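Long-range contacts in thiamine-binding periplasmic protein (Escherichia coli, PDB 2QRY), which binds thiamine, thiamine phosphate and thiamine diphosphate with high affinity in the periplasm and serves the ThiBPQ ABC transporter in thiamine import: residues 122-127 / 282-287; 126-132 / 213-219; 219-223 / 296-302. All blocks are in the same frame, centred on the assembly; numbering follows the deposited sequence.

Contact 1. Residues 122-127 / 282-287; sequences PFDYGY and NWMYPV. With TPS (thiamin phosphate), chain E.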
loop_
_atom_site.group_PDB
_atom_site.type_symbol
_atom_site.label_atom_id
_atom_site.label_comp_id
_atom_site.label_asym_id
_atom_site.label_seq_id
_atom_site.Cartn_x
_atom_site.Cartn_y
_atom_site.Cartn_z
ATOM N N PRO A 122 2.739 11.481 -4.430
ATOM C CA PRO A 122 2.499 10.693 -3.219
ATOM C C PRO A 122 1.352 11.285 -2.410
ATOM O O PRO A 122 1.121 12.494 -2.448
ATOM C CB PRO A 122 3.819 10.807 -2.458
ATOM C CG PRO A 122 4.817 11.060 -3.518
ATOM C CD PRO A 122 4.108 12.021 -4.440
ATOM N N PHE A 123 0.634 10.433 -1.681
ATOM C CA PHE A 123 -0.448 10.906 -0.832
ATOM C C PHE A 123 -0.326 10.332 0.581
ATOM O O PHE A 123 -0.992 10.797 1.504
ATOM C CB PHE A 123 -1.826 10.627 -1.465
ATOM C CG PHE A 123 -2.176 9.169 -1.620
ATOM C CD1 PHE A 123 -2.670 8.436 -0.545
ATOM C CD2 PHE A 123 -2.104 8.555 -2.870
ATOM C CE1 PHE A 123 -3.094 7.124 -0.715
ATOM C CE2 PHE A 123 -2.527 7.243 -3.049
ATOM C CZ PHE A 123 -3.023 6.529 -1.974
ATOM N N ASP A 124 0.534 9.329 0.743
ATOM C CA ASP A 124 0.816 8.735 2.052
ATOM C C ASP A 124 1.919 7.684 1.973
ATOM O O ASP A 124 2.319 7.275 0.885
ATOM C CB ASP A 124 -0.443 8.144 2.725
ATOM C CG ASP A 124 -0.987 6.906 2.028
ATOM O OD1 ASP A 124 -0.212 6.140 1.406
ATOM O OD2 ASP A 124 -2.213 6.685 2.131
ATOM N N TYR A 125 2.438 7.277 3.126
ATOM C CA TYR A 125 3.495 6.274 3.145
ATOM C C TYR A 125 3.422 5.422 4.403
ATOM O O TYR A 125 2.758 5.784 5.370
ATOM C CB TYR A 125 4.875 6.942 3.029
ATOM C CG TYR A 125 5.317 7.718 4.255
ATOM C CD1 TYR A 125 6.097 7.114 5.242
ATOM C CD2 TYR A 125 4.955 9.056 4.427
ATOM C CE1 TYR A 125 6.509 7.820 6.370
ATOM C CE2 TYR A 125 5.362 9.774 5.555
ATOM C CZ TYR A 125 6.140 9.149 6.520
ATOM O OH TYR A 125 6.559 9.851 7.629
ATOM N N GLY A 126 4.096 4.281 4.374
ATOM C CA GLY A 126 4.082 3.399 5.522
ATOM C C GLY A 126 5.128 2.313 5.411
ATOM O O GLY A 126 5.972 2.330 4.511
ATOM N N TYR A 127 5.067 1.357 6.330
ATOM C CA TYR A 127 6.017 0.265 6.345
ATOM C C TYR A 127 5.296 -1.060 6.519
ATOM O O TYR A 127 4.517 -1.237 7.454
ATOM C CB TYR A 127 7.011 0.474 7.481
ATOM C CG TYR A 127 7.705 1.815 7.408
ATOM C CD1 TYR A 127 8.825 1.997 6.594
ATOM C CD2 TYR A 127 7.223 2.912 8.126
ATOM C CE1 TYR A 127 9.453 3.244 6.496
ATOM C CE2 TYR A 127 7.838 4.160 8.032
ATOM C CZ TYR A 127 8.954 4.315 7.215
ATOM O OH TYR A 127 9.573 5.540 7.121
ATOM N N ASN A 282 -6.951 5.933 6.020
ATOM C CA ASN A 282 -6.125 4.897 5.403
ATOM C C ASN A 282 -5.131 4.286 6.388
ATOM O O ASN A 282 -4.488 3.286 6.077
ATOM C CB ASN A 282 -5.347 5.478 4.220
ATOM C CG ASN A 282 -5.344 4.554 2.997
ATOM O OD1 ASN A 282 -4.414 4.578 2.181
ATOM N ND2 ASN A 282 -6.394 3.757 2.857
ATOM N N TRP A 283 -4.996 4.887 7.567
ATOM C CA TRP A 283 -4.065 4.387 8.571
ATOM C C TRP A 283 -2.657 4.254 7.989
ATOM O O TRP A 283 -2.073 3.174 7.918
ATOM C CB TRP A 283 -4.578 3.053 9.120
ATOM C CG TRP A 283 -5.939 3.222 9.707
ATOM C CD1 TRP A 283 -7.136 2.917 9.119
ATOM C CD2 TRP A 283 -6.256 3.870 10.945
ATOM N NE1 TRP A 283 -8.175 3.341 9.909
ATOM C CE2 TRP A 283 -7.665 3.930 11.036
ATOM C CE3 TRP A 283 -5.485 4.412 11.983
ATOM C CZ2 TRP A 283 -8.320 4.511 12.129
ATOM C CZ3 TRP A 283 -6.134 4.991 13.068
ATOM C CH2 TRP A 283 -7.541 5.034 13.131
HETATM N N MSE A 284 -2.133 5.394 7.568
HETATM C CA MSE A 284 -0.810 5.508 6.973
HETATM C C MSE A 284 -0.294 6.890 7.369
HETATM O O MSE A 284 -1.066 7.725 7.845
HETATM C CB MSE A 284 -0.923 5.428 5.444
HETATM C CG MSE A 284 -1.376 4.085 4.896
HETATM SE SE MSE A 284 -0.006 2.728 5.064
HETATM C CE MSE A 284 1.024 3.145 3.463
ATOM N N TYR A 285 0.997 7.141 7.172
ATOM C CA TYR A 285 1.563 8.448 7.502
ATOM C C TYR A 285 1.309 9.409 6.341
ATOM O O TYR A 285 1.577 9.082 5.184
ATOM C CB TYR A 285 3.069 8.335 7.766
ATOM C CG TYR A 285 3.408 7.530 8.996
ATOM C CD1 TYR A 285 3.149 8.027 10.273
ATOM C CD2 TYR A 285 3.969 6.259 8.886
ATOM C CE1 TYR A 285 3.439 7.278 11.412
ATOM C CE2 TYR A 285 4.265 5.500 10.017
ATOM C CZ TYR A 285 3.995 6.017 11.276
ATOM O OH TYR A 285 4.274 5.266 12.390
ATOM N N PRO A 286 0.780 10.606 6.637
ATOM C CA PRO A 286 0.488 11.617 5.618
ATOM C C PRO A 286 1.744 12.114 4.918
ATOM O O PRO A 286 2.861 11.981 5.430
ATOM C CB PRO A 286 -0.193 12.728 6.413
ATOM C CG PRO A 286 -0.787 12.012 7.571
ATOM C CD PRO A 286 0.308 11.057 7.955
ATOM N N VAL A 287 1.548 12.699 3.746
ATOM C CA VAL A 287 2.647 13.220 2.960
ATOM C C VAL A 287 2.854 14.707 3.273
ATOM O O VAL A 287 3.907 15.274 2.982
ATOM C CB VAL A 287 2.372 12.997 1.457
ATOM C CG1 VAL A 287 1.289 13.928 0.975
ATOM C CG2 VAL A 287 3.630 13.166 0.683
HETATM C CM2 TPS E . -6.193 -1.523 9.838
HETATM N N3 TPS E . -3.779 -0.275 3.853
HETATM C C2 TPS E . -4.451 -1.406 3.942
HETATM S S1 TPS E . -4.319 -2.102 2.371
HETATM C C5 TPS E . -3.341 -0.830 1.626
HETATM C C4 TPS E . -3.192 0.059 2.669
HETATM C CM4 TPS E . -2.395 1.346 2.486
HETATM C C6 TPS E . -2.864 -0.860 0.207
HETATM C C7 TPS E . -3.550 -2.129 -0.300
HETATM O O7 TPS E . -3.239 -2.463 -1.647
HETATM N N1A TPS E . -4.235 -1.073 8.418
HETATM C C2A TPS E . -5.554 -0.955 8.591
HETATM N N3A TPS E . -6.313 -0.347 7.682
HETATM C C4A TPS E . -5.782 0.171 6.554
HETATM N N4A TPS E . -6.596 0.793 5.625
HETATM C C5A TPS E . -4.372 0.063 6.333
HETATM C C6A TPS E . -3.622 -0.588 7.327
HETATM C C7A TPS E . -3.667 0.619 5.072
HETATM P P1 TPS E . -4.064 -3.811 -1.984
HETATM O O1 TPS E . -3.720 -4.904 -0.933
HETATM O O2 TPS E . -3.777 -4.309 -3.459
HETATM O O3 TPS E . -5.571 -3.496 -1.870
#
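Tyr125 and Tyr285 face each other as an antiparallel hydrogen-bonded pair: Tyr125 N donates to Tyr285 O at 2.9 Å, and Tyr285 N returns a bond of 2.9 Å to Tyr125 O. Both side chains lie on the same face of the sheet. With CG of Tyr125 held between its own N and carbonyl carbon (chi1 71°), the ring swings over the partner strand, and CB of Tyr285 sits 3.6 Å from its centroid, over one face. The rings themselves meet obliquely, planes 31° apart, and Pro286 O lies 3.3 Å from Tyr125 CE2 at the ring edge. Tyr125, partly exposed, marks the solvent side of an otherwise buried contact. The weakly bonded strand 285-286 pairs antiparallel with strand 121-133 in the mixed sheet of this solute-binding protein fold, just after the pocket residues Asn282, Trp283 and Met284. Packing is also close at selenomethionine Met284, which bends at chi2 and chi3 and so brings its CE 3.4 Å from Gly126 N, while its SE is 3.8 Å from CM4 of thiamin phosphate. Toward the other end the side chains of Pro122 and Val287 share a single apolar touch, CB to CG2 at 3.9 Å.

Contact 2. Residues 126-132 / 213-219; sequences GYFAFVY and DLVLSYT. With TPS (thiamin phosphate), chain E.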
loop_
_atom_site.group_PDB
_atom_site.type_symbol
_atom_site.label_atom_id
_atom_site.label_comp_id
_atom_site.label_asym_id
_atom_site.label_seq_id
_atom_site.Cartn_x
_atom_site.Cartn_y
_atom_site.Cartn_z
ATOM N N GLY A 126 4.096 4.281 4.374
ATOM C CA GLY A 126 4.082 3.399 5.522
ATOM C C GLY A 126 5.128 2.313 5.411
ATOM O O GLY A 126 5.972 2.330 4.511
ATOM N N TYR A 127 5.067 1.357 6.330
ATOM C CA TYR A 127 6.017 0.265 6.345
ATOM C C TYR A 127 5.296 -1.060 6.519
ATOM O O TYR A 127 4.517 -1.237 7.454
ATOM C CB TYR A 127 7.011 0.474 7.481
ATOM C CG TYR A 127 7.705 1.815 7.408
ATOM C CD1 TYR A 127 8.825 1.997 6.594
ATOM C CD2 TYR A 127 7.223 2.912 8.126
ATOM C CE1 TYR A 127 9.453 3.244 6.496
ATOM C CE2 TYR A 127 7.838 4.160 8.032
ATOM C CZ TYR A 127 8.954 4.315 7.215
ATOM O OH TYR A 127 9.573 5.540 7.121
ATOM N N PHE A 128 5.551 -1.989 5.602
ATOM C CA PHE A 128 4.932 -3.298 5.676
ATOM C C PHE A 128 5.465 -4.026 6.902
ATOM O O PHE A 128 6.652 -3.942 7.228
ATOM C CB PHE A 128 5.240 -4.120 4.421
ATOM C CG PHE A 128 4.813 -3.460 3.146
ATOM C CD1 PHE A 128 3.471 -3.164 2.913
ATOM C CD2 PHE A 128 5.754 -3.130 2.176
ATOM C CE1 PHE A 128 3.077 -2.548 1.735
ATOM C CE2 PHE A 128 5.369 -2.514 0.991
ATOM C CZ PHE A 128 4.029 -2.221 0.769
ATOM N N ALA A 129 4.576 -4.741 7.577
ATOM C CA ALA A 129 4.956 -5.484 8.760
ATOM C C ALA A 129 3.907 -6.546 9.066
ATOM O O ALA A 129 2.754 -6.431 8.650
ATOM C CB ALA A 129 5.093 -4.534 9.939
ATOM N N PHE A 130 4.314 -7.583 9.790
ATOM C CA PHE A 130 3.383 -8.623 10.166
ATOM C C PHE A 130 2.692 -8.243 11.461
ATOM O O PHE A 130 3.343 -7.925 12.456
ATOM C CB PHE A 130 4.098 -9.963 10.331
ATOM C CG PHE A 130 4.464 -10.613 9.033
ATOM C CD1 PHE A 130 5.688 -10.359 8.431
ATOM C CD2 PHE A 130 3.583 -11.482 8.411
ATOM C CE1 PHE A 130 6.030 -10.968 7.223
ATOM C CE2 PHE A 130 3.918 -12.096 7.200
ATOM C CZ PHE A 130 5.146 -11.833 6.610
ATOM N N VAL A 131 1.366 -8.253 11.432
ATOM C CA VAL A 131 0.568 -7.920 12.608
ATOM C C VAL A 131 0.092 -9.188 13.303
ATOM O O VAL A 131 -0.202 -10.191 12.646
ATOM C CB VAL A 131 -0.661 -7.083 12.223
ATOM C CG1 VAL A 131 -1.618 -6.987 13.402
ATOM C CG2 VAL A 131 -0.222 -5.695 11.783
ATOM N N TYR A 132 0.035 -9.141 14.632
ATOM C CA TYR A 132 -0.423 -10.276 15.435
ATOM C C TYR A 132 -1.210 -9.790 16.652
ATOM O O TYR A 132 -1.274 -8.589 16.929
ATOM C CB TYR A 132 0.758 -11.130 15.913
ATOM C CG TYR A 132 1.707 -10.405 16.841
ATOM C CD1 TYR A 132 2.675 -9.534 16.340
ATOM C CD2 TYR A 132 1.610 -10.559 18.227
ATOM C CE1 TYR A 132 3.528 -8.826 17.203
ATOM C CE2 TYR A 132 2.455 -9.854 19.100
ATOM C CZ TYR A 132 3.407 -8.995 18.578
ATOM O OH TYR A 132 4.233 -8.309 19.422
ATOM N N ASP A 213 -2.016 -16.568 12.932
ATOM C CA ASP A 213 -1.340 -15.912 14.043
ATOM C C ASP A 213 -0.767 -14.582 13.582
ATOM O O ASP A 213 -0.629 -13.648 14.373
ATOM C CB ASP A 213 -0.210 -16.797 14.571
ATOM C CG ASP A 213 -0.712 -18.123 15.122
ATOM O OD1 ASP A 213 -1.538 -18.100 16.055
ATOM O OD2 ASP A 213 -0.277 -19.186 14.628
ATOM N N LEU A 214 -0.443 -14.502 12.294
ATOM C CA LEU A 214 0.121 -13.290 11.712
ATOM C C LEU A 214 -0.400 -13.036 10.299
ATOM O O LEU A 214 -0.780 -13.974 9.591
ATOM C CB LEU A 214 1.646 -13.408 11.656
ATOM C CG LEU A 214 2.405 -13.664 12.958
ATOM C CD1 LEU A 214 3.387 -14.809 12.770
ATOM C CD2 LEU A 214 3.127 -12.400 13.377
ATOM N N VAL A 215 -0.420 -11.759 9.908
ATOM C CA VAL A 215 -0.825 -11.328 8.565
ATOM C C VAL A 215 0.060 -10.183 8.120
ATOM O O VAL A 215 0.378 -9.295 8.919
ATOM C CB VAL A 215 -2.257 -10.754 8.475
ATOM C CG1 VAL A 215 -3.236 -11.849 8.151
ATOM C CG2 VAL A 215 -2.611 -10.009 9.759
ATOM N N LEU A 216 0.447 -10.186 6.850
ATOM C CA LEU A 216 1.256 -9.088 6.352
ATOM C C LEU A 216 0.364 -7.853 6.266
ATOM O O LEU A 216 -0.675 -7.878 5.613
ATOM C CB LEU A 216 1.819 -9.381 4.970
ATOM C CG LEU A 216 2.726 -8.200 4.638
ATOM C CD1 LEU A 216 4.121 -8.710 4.402
ATOM C CD2 LEU A 216 2.186 -7.408 3.461
ATOM N N SER A 217 0.766 -6.786 6.944
ATOM C CA SER A 217 0.003 -5.541 6.938
ATOM C C SER A 217 0.948 -4.341 7.088
ATOM O O SER A 217 1.987 -4.294 6.427
ATOM C CB SER A 217 -1.044 -5.553 8.060
ATOM O OG SER A 217 -2.034 -4.560 7.845
ATOM N N TYR A 218 0.607 -3.388 7.955
ATOM C CA TYR A 218 1.441 -2.199 8.139
ATOM C C TYR A 218 1.791 -1.840 9.585
ATOM O O TYR A 218 1.037 -2.151 10.510
ATOM C CB TYR A 218 0.763 -0.987 7.507
ATOM C CG TYR A 218 0.643 -1.052 6.004
ATOM C CD1 TYR A 218 -0.358 -1.809 5.399
ATOM C CD2 TYR A 218 1.514 -0.328 5.187
ATOM C CE1 TYR A 218 -0.497 -1.835 4.019
ATOM C CE2 TYR A 218 1.387 -0.354 3.797
ATOM C CZ TYR A 218 0.377 -1.107 3.224
ATOM O OH TYR A 218 0.230 -1.133 1.862
ATOM N N THR A 219 2.919 -1.155 9.774
ATOM C CA THR A 219 3.344 -0.761 11.118
ATOM C C THR A 219 2.297 0.125 11.773
ATOM O O THR A 219 2.307 0.305 12.983
ATOM C CB THR A 219 4.677 0.037 11.121
ATOM O OG1 THR A 219 4.556 1.196 10.281
ATOM C CG2 THR A 219 5.825 -0.831 10.643
HETATM C CM2 TPS E . -6.193 -1.523 9.838
HETATM N N3 TPS E . -3.779 -0.275 3.853
HETATM C C2 TPS E . -4.451 -1.406 3.942
HETATM S S1 TPS E . -4.319 -2.102 2.371
HETATM C C5 TPS E . -3.341 -0.830 1.626
HETATM C C4 TPS E . -3.192 0.059 2.669
HETATM C CM4 TPS E . -2.395 1.346 2.486
HETATM C C6 TPS E . -2.864 -0.860 0.207
HETATM C C7 TPS E . -3.550 -2.129 -0.300
HETATM O O7 TPS E . -3.239 -2.463 -1.647
HETATM N N1A TPS E . -4.235 -1.073 8.418
HETATM C C2A TPS E . -5.554 -0.955 8.591
HETATM N N3A TPS E . -6.313 -0.347 7.682
HETATM C C4A TPS E . -5.782 0.171 6.554
HETATM N N4A TPS E . -6.596 0.793 5.625
HETATM C C5A TPS E . -4.372 0.063 6.333
HETATM C C6A TPS E . -3.622 -0.588 7.327
HETATM C C7A TPS E . -3.667 0.619 5.072
HETATM P P1 TPS E . -4.064 -3.811 -1.984
HETATM O O1 TPS E . -3.720 -4.904 -0.933
HETATM O O2 TPS E . -3.777 -4.309 -3.459
HETATM O O3 TPS E . -5.571 -3.496 -1.870
HETATM O O HOH W 1 3.115 1.842 8.175
#
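Phe128 and Tyr218 run alongside each other in the same direction, both with CG opposite the carbonyl carbon (chi1 -57° and -66°). CD1 of Phe128 lies over one face of the Tyr218 ring, while CE1 comes 3.4 Å from CZ of Tyr218; the two planes stand oblique at 50°. Beyond them, the leucine and phenylalanine of the next non-hydrogen-bonded pair share one face of the antiparallel sheet. Leu216 extends its CG away from its backbone N, which lays CD1 over a face of the Phe130 ring, 4.0 Å from CZ. On the other face, Val131 CG2 touches Ser217 CB at 3.8 Å. Backbone bonds join Ala129 to Ser217 and Val131 to Val215 in both directions, and Thr219 N donates to Tyr127 O at 2.8 Å. Past the strand end, CG2 of Thr219 packs 3.6 Å from CB of Tyr127, and its OG1 shares a water with Tyr127 N. Tyr218 OH bonds to Gln246 OE1 and comes 3.5 Å from C6 of thiamin phosphate. Packing by Phe128 and the bond to Gln246 should thus limit the rotation of Tyr218 beside the ligand, where its CE1 lies 3.6 Å from C4 of the thiazolium.

Contact 3. Residues 219-223 / 296-302; sequences TTSPA and FEKLTKP. With TPS (thiamin phosphate), chain E.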
loop_
_atom_site.group_PDB
_atom_site.type_symbol
_atom_site.label_atom_id
_atom_site.label_comp_id
_atom_site.label_asym_id
_atom_site.label_seq_id
_atom_site.Cartn_x
_atom_site.Cartn_y
_atom_site.Cartn_z
ATOM N N THR A 219 2.919 -1.155 9.774
ATOM C CA THR A 219 3.344 -0.761 11.118
ATOM C C THR A 219 2.297 0.125 11.773
ATOM O O THR A 219 2.307 0.305 12.983
ATOM C CB THR A 219 4.677 0.037 11.121
ATOM O OG1 THR A 219 4.556 1.196 10.281
ATOM C CG2 THR A 219 5.825 -0.831 10.643
ATOM N N THR A 220 1.397 0.668 10.960
ATOM C CA THR A 220 0.349 1.563 11.433
ATOM C C THR A 220 -1.002 0.881 11.665
ATOM O O THR A 220 -1.941 1.501 12.172
ATOM C CB THR A 220 0.141 2.731 10.435
ATOM O OG1 THR A 220 0.083 2.212 9.096
ATOM C CG2 THR A 220 1.287 3.752 10.542
ATOM N N SER A 221 -1.106 -0.392 11.305
ATOM C CA SER A 221 -2.369 -1.096 11.481
ATOM C C SER A 221 -2.867 -1.104 12.927
ATOM O O SER A 221 -4.070 -1.017 13.172
ATOM C CB SER A 221 -2.257 -2.534 10.960
ATOM O OG SER A 221 -2.065 -2.542 9.558
ATOM N N PRO A 222 -1.955 -1.210 13.907
ATOM C CA PRO A 222 -2.447 -1.219 15.290
ATOM C C PRO A 222 -3.219 0.045 15.645
ATOM O O PRO A 222 -4.150 0.009 16.451
ATOM C CB PRO A 222 -1.171 -1.375 16.111
ATOM C CG PRO A 222 -0.285 -2.213 15.196
ATOM C CD PRO A 222 -0.520 -1.543 13.847
ATOM N N ALA A 223 -2.837 1.157 15.029
ATOM C CA ALA A 223 -3.489 2.435 15.282
ATOM C C ALA A 223 -4.992 2.370 15.005
ATOM O O ALA A 223 -5.783 3.047 15.673
ATOM C CB ALA A 223 -2.849 3.527 14.437
ATOM N N PHE A 296 -1.017 7.338 17.497
ATOM C CA PHE A 296 0.023 6.951 16.556
ATOM C C PHE A 296 1.371 6.871 17.270
ATOM O O PHE A 296 2.258 6.130 16.845
ATOM C CB PHE A 296 0.117 7.959 15.404
ATOM C CG PHE A 296 -0.624 7.542 14.158
ATOM C CD1 PHE A 296 -1.969 7.179 14.210
ATOM C CD2 PHE A 296 0.021 7.534 12.925
ATOM C CE1 PHE A 296 -2.660 6.817 13.047
ATOM C CE2 PHE A 296 -0.660 7.175 11.763
ATOM C CZ PHE A 296 -2.003 6.817 11.828
ATOM N N GLU A 297 1.521 7.622 18.359
ATOM C CA GLU A 297 2.783 7.623 19.095
ATOM C C GLU A 297 3.047 6.283 19.783
ATOM O O GLU A 297 4.153 6.028 20.256
ATOM C CB GLU A 297 2.814 8.766 20.123
ATOM C CG GLU A 297 2.051 8.484 21.404
ATOM C CD GLU A 297 0.570 8.270 21.172
ATOM O OE1 GLU A 297 -0.077 7.650 22.045
ATOM O OE2 GLU A 297 0.053 8.726 20.126
ATOM N N LYS A 298 2.032 5.424 19.832
ATOM C CA LYS A 298 2.187 4.109 20.448
ATOM C C LYS A 298 2.827 3.162 19.437
ATOM O O LYS A 298 3.261 2.061 19.782
ATOM C CB LYS A 298 0.828 3.532 20.864
ATOM C CG LYS A 298 0.072 4.311 21.933
ATOM C CD LYS A 298 -1.291 3.671 22.194
ATOM C CE LYS A 298 -1.362 2.963 23.540
ATOM N NZ LYS A 298 -0.333 1.912 23.738
ATOM N N LEU A 299 2.879 3.598 18.184
ATOM C CA LEU A 299 3.439 2.787 17.107
ATOM C C LEU A 299 4.956 2.802 17.084
ATOM O O LEU A 299 5.587 3.703 17.634
ATOM C CB LEU A 299 2.924 3.292 15.765
ATOM C CG LEU A 299 1.408 3.310 15.614
ATOM C CD1 LEU A 299 1.043 4.007 14.303
ATOM C CD2 LEU A 299 0.878 1.877 15.659
ATOM N N THR A 300 5.544 1.804 16.441
ATOM C CA THR A 300 6.989 1.756 16.343
ATOM C C THR A 300 7.442 2.116 14.934
ATOM O O THR A 300 6.966 1.543 13.954
ATOM C CB THR A 300 7.549 0.366 16.690
ATOM O OG1 THR A 300 7.260 0.059 18.058
ATOM C CG2 THR A 300 9.061 0.345 16.494
ATOM N N LYS A 301 8.348 3.085 14.850
ATOM C CA LYS A 301 8.920 3.523 13.581
ATOM C C LYS A 301 10.129 2.626 13.335
ATOM O O LYS A 301 11.082 2.636 14.114
ATOM C CB LYS A 301 9.391 4.976 13.679
ATOM C CG LYS A 301 8.315 6.036 13.498
ATOM C CD LYS A 301 8.106 6.363 12.019
ATOM C CE LYS A 301 7.179 7.565 11.834
ATOM N NZ LYS A 301 7.024 7.934 10.392
ATOM N N PRO A 302 10.108 1.828 12.260
ATOM C CA PRO A 302 11.283 0.979 12.049
ATOM C C PRO A 302 12.540 1.827 11.839
ATOM O O PRO A 302 12.515 2.824 11.117
ATOM C CB PRO A 302 10.898 0.159 10.820
ATOM C CG PRO A 302 9.991 1.085 10.071
ATOM C CD PRO A 302 9.140 1.688 11.160
HETATM C CM2 TPS E . -6.193 -1.523 9.838
HETATM N N3 TPS E . -3.779 -0.275 3.853
HETATM C C2 TPS E . -4.451 -1.406 3.942
HETATM S S1 TPS E . -4.319 -2.102 2.371
HETATM C C5 TPS E . -3.341 -0.830 1.626
HETATM C C4 TPS E . -3.192 0.059 2.669
HETATM C CM4 TPS E . -2.395 1.346 2.486
HETATM C C6 TPS E . -2.864 -0.860 0.207
HETATM C C7 TPS E . -3.550 -2.129 -0.300
HETATM O O7 TPS E . -3.239 -2.463 -1.647
HETATM N N1A TPS E . -4.235 -1.073 8.418
HETATM C C2A TPS E . -5.554 -0.955 8.591
HETATM N N3A TPS E . -6.313 -0.347 7.682
HETATM C C4A TPS E . -5.782 0.171 6.554
HETATM N N4A TPS E . -6.596 0.793 5.625
HETATM C C5A TPS E . -4.372 0.063 6.333
HETATM C C6A TPS E . -3.622 -0.588 7.327
HETATM C C7A TPS E . -3.667 0.619 5.072
HETATM P P1 TPS E . -4.064 -3.811 -1.984
HETATM O O1 TPS E . -3.720 -4.904 -0.933
HETATM O O2 TPS E . -3.777 -4.309 -3.459
HETATM O O3 TPS E . -5.571 -3.496 -1.870
HETATM O O HOH W 2 3.667 -0.260 15.047
HETATM O O HOH W 3 5.615 3.009 12.020
#
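The Phe296 ring is met obliquely by two methyls of 219-223, Ala223 CB at 3.6 Å from Phe296 CE1 and Thr220 CG2 at 4.1 Å from CE2, while Leu299 CD1, from the ring's own segment, lies over one face. The ring belongs to a short 3-10 turn, 296-298, closed by Leu299 N bonding to Phe296 O, and it packs against the first turn of helix 221-229, which follows strand 214-218 after a short turn in this solute-binding protein fold. Leu299 fills the angle between turn and helix. Its CG is anti to its carbonyl carbon (chi1 -57°) and its chain then runs extended: CD1 turns to Thr220 CG2 at 3.8 Å and CD2 to Pro222 CB at 3.9 Å, and both methyls also touch Ala223. Residues 219-221 belong to the thiamine-binding site. Ser221, whose CB points away from 296-302, donates from OG to N1A of thiamin phosphate at 2.9 Å, whereas Thr220 OG1 bonds to Trp283 O. No direct hydrogen bond joins the two segments; water bridges them instead near the more exposed Thr300. A water hydrogen-bonded to Thr219 OG1 donates to Thr300 O, its oxygen 2.8 Å from that carbonyl oxygen.

How the contacts relate
Strand 121-133 links contacts 1 and 2, whose centres lie 15 Å apart: it pairs with 285-286 near one end and 214-218 further along, and both contacts share Gly126 and Tyr127. Between them Met284 SE packs 3.4 Å from Tyr218 CD2, so two pocket residues from distant parts of the sequence meet beside thiamin phosphate. Contact 3 continues from contact 2 through Thr219, their centres 10 Å apart, and Pro302 CG rests 3.6 Å from Tyr127 CG. Contact 3 also ties back to contact 1, where Thr220 OG1 lies 2.6 Å from Trp283 O. Met284 and Tyr218 pack on the ligand, whereas Ser221 of contact 3 hydrogen-bonds it, as do Gly63, Ser164 and Trp200.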